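Local structure of aminotransferase class-III (Sphaerobacter thermophilus DSM 20745, 6K8H) at residues E356-A361 against D435-A440. The protein is a class-III aminotransferase (omega-transaminase) of the fold-type I PLP-dependent family, with (5-hydroxy-4,6-dimethylpyridin-3-yl)methyl dihydrogen phosphate bound in the model. Numbering follows the deposited sequence.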
loop_
_atom_site.group_PDB
_atom_site.type_symbol
_atom_site.label_atom_id
_atom_site.label_comp_id
_atom_site.label_asym_id
_atom_site.label_seq_id
_atom_site.Cartn_x
_atom_site.Cartn_y
_atom_site.Cartn_z
ATOM N N GLU B 356 -20.835 32.705 -11.113
ATOM C CA GLU B 356 -21.417 34.034 -10.955
ATOM C C GLU B 356 -20.434 35.004 -10.305
ATOM O O GLU B 356 -20.385 36.176 -10.688
ATOM C CB GLU B 356 -22.719 33.955 -10.154
ATOM C CG GLU B 356 -23.298 35.316 -9.743
ATOM C CD GLU B 356 -23.725 36.189 -10.927
ATOM O OE1 GLU B 356 -23.702 35.707 -12.083
ATOM O OE2 GLU B 356 -24.089 37.369 -10.698
ATOM N N VAL B 357 -19.637 34.537 -9.331
ATOM C CA VAL B 357 -18.629 35.405 -8.705
ATOM C C VAL B 357 -17.606 35.858 -9.738
ATOM O O VAL B 357 -17.230 37.036 -9.796
ATOM C CB VAL B 357 -17.935 34.684 -7.527
ATOM C CG1 VAL B 357 -16.647 35.411 -7.121
ATOM C CG2 VAL B 357 -18.860 34.568 -6.339
ATOM N N LEU B 358 -17.150 34.926 -10.579
ATOM C CA LEU B 358 -16.211 35.278 -11.635
ATOM C C LEU B 358 -16.836 36.265 -12.616
ATOM O O LEU B 358 -16.190 37.231 -13.045
ATOM C CB LEU B 358 -15.766 34.012 -12.364
ATOM C CG LEU B 358 -14.940 33.001 -11.564
ATOM C CD1 LEU B 358 -14.849 31.678 -12.321
ATOM C CD2 LEU B 358 -13.544 33.561 -11.302
ATOM N N ARG B 359 -18.089 36.034 -12.976
ATOM C CA ARG B 359 -18.744 36.931 -13.951
ATOM C C ARG B 359 -18.868 38.337 -13.361
ATOM O O ARG B 359 -18.482 39.258 -14.002
ATOM C CB ARG B 359 -20.136 36.409 -14.294
ATOM C CG ARG B 359 -20.841 37.235 -15.349
ATOM C CD ARG B 359 -22.352 37.095 -15.314
ATOM N NE ARG B 359 -22.937 37.681 -14.132
ATOM C CZ ARG B 359 -23.090 38.984 -13.932
ATOM N NH1 ARG B 359 -22.732 39.854 -14.853
ATOM N NH2 ARG B 359 -23.614 39.420 -12.811
ATOM N N GLU B 360 -19.339 38.440 -12.129
ATOM C CA GLU B 360 -19.524 39.758 -11.474
ATOM C C GLU B 360 -18.184 40.486 -11.312
ATOM O O GLU B 360 -18.190 41.700 -11.403
ATOM C CB GLU B 360 -20.265 39.689 -10.142
ATOM C CG GLU B 360 -20.892 41.026 -9.775
ATOM C CD GLU B 360 -20.891 41.395 -8.302
ATOM O OE1 GLU B 360 -21.296 42.528 -7.958
ATOM O OE2 GLU B 360 -20.489 40.558 -7.501
ATOM N N ALA B 361 -17.118 39.765 -10.980
ATOM C CA ALA B 361 -15.799 40.402 -10.802
ATOM C C ALA B 361 -15.143 40.726 -12.154
ATOM O O ALA B 361 -14.114 41.353 -12.153
ATOM C CB ALA B 361 -14.907 39.543 -9.945
ATOM N N ASP B 435 -18.943 32.825 -0.869
ATOM C CA ASP B 435 -18.621 34.135 -0.299
ATOM C C ASP B 435 -17.120 34.292 -0.070
ATOM O O ASP B 435 -16.534 35.347 -0.383
ATOM C CB ASP B 435 -19.381 34.335 1.012
ATOM C CG ASP B 435 -20.884 34.497 0.802
ATOM O OD1 ASP B 435 -21.318 34.637 -0.366
ATOM O OD2 ASP B 435 -21.629 34.492 1.804
ATOM N N ALA B 436 -16.480 33.254 0.490
ATOM C CA ALA B 436 -15.043 33.317 0.732
ATOM C C ALA B 436 -14.261 33.409 -0.566
ATOM O O ALA B 436 -13.217 34.065 -0.610
ATOM C CB ALA B 436 -14.592 32.107 1.544
ATOM N N PHE B 437 -14.741 32.757 -1.625
ATOM C CA PHE B 437 -14.063 32.832 -2.914
ATOM C C PHE B 437 -14.148 34.237 -3.485
ATOM O O PHE B 437 -13.163 34.749 -4.030
ATOM C CB PHE B 437 -14.654 31.816 -3.905
ATOM C CG PHE B 437 -14.043 31.897 -5.281
ATOM C CD1 PHE B 437 -12.782 31.373 -5.524
ATOM C CD2 PHE B 437 -14.710 32.517 -6.326
ATOM C CE1 PHE B 437 -12.199 31.470 -6.772
ATOM C CE2 PHE B 437 -14.121 32.614 -7.591
ATOM C CZ PHE B 437 -12.871 32.093 -7.806
ATOM N N ALA B 438 -15.313 34.878 -3.366
ATOM C CA ALA B 438 -15.435 36.270 -3.806
ATOM C C ALA B 438 -14.439 37.166 -3.072
ATOM O O ALA B 438 -13.719 37.978 -3.684
ATOM C CB ALA B 438 -16.868 36.761 -3.590
ATOM N N ALA B 439 -14.360 37.008 -1.752
ATOM C CA ALA B 439 -13.405 37.814 -0.996
ATOM C C ALA B 439 -11.962 37.498 -1.392
ATOM O O ALA B 439 -11.124 38.404 -1.488
ATOM C CB ALA B 439 -13.617 37.604 0.499
ATOM N N ALA B 440 -11.654 36.219 -1.637
ATOM C CA ALA B 440 -10.292 35.827 -1.997
ATOM C C ALA B 440 -9.895 36.372 -3.363
ATOM O O ALA B 440 -8.737 36.741 -3.582
ATOM C CB ALA B 440 -10.163 34.300 -1.990
#
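V357 reaches across to F437 and A438 with its two methyl branches, and everything that passes between the segments is apolar. CG1 does most of the touching: it lies 3.6 Å from CD2 of the F437 ring, approached obliquely. Because CG1 is turned anti to the backbone N (chi1 165°), it is the branch that enters the notch between ring and backbone; CG2 also reaches the A438 CB, at 4.0 Å, with CG1 slightly nearer. The small side chain of A438 is consistent with V357 CG1 coming within 3.6 Å of the A438 CA; the CA atoms of V357 and A438 are 5.9 Å apart. L358 takes the outer end of the same ring. Its CD2 meets the ring edge, close to the ring plane, at 3.9 Å from F437 CZ, and the two side chains run roughly perpendicular.

These are the C-terminal end of helix 337-361 and a middle portion of helix 427-445, in the C-terminal small domain of the fold-type I aminotransferases, with helix 393-408 and antiparallel strands 366-370, 373-377 and 418-420. They run the same way, crossing at -31° with 10.0 Å between the segment axes at closest approach. L441 extends the apolar patch by touching both V357 and L358, and F437 also packs on V402 of helix 393-408.

The one ionic interaction stays within segment 356-361: R359 holds E356 side-on, NE bonding OE1 at 2.9 Å and NH2 bonding OE2, both nearly straight. Both oxygens lie close to the guanidinium plane and are met on their syn sides, NE sitting 32° out of the carboxylate plane.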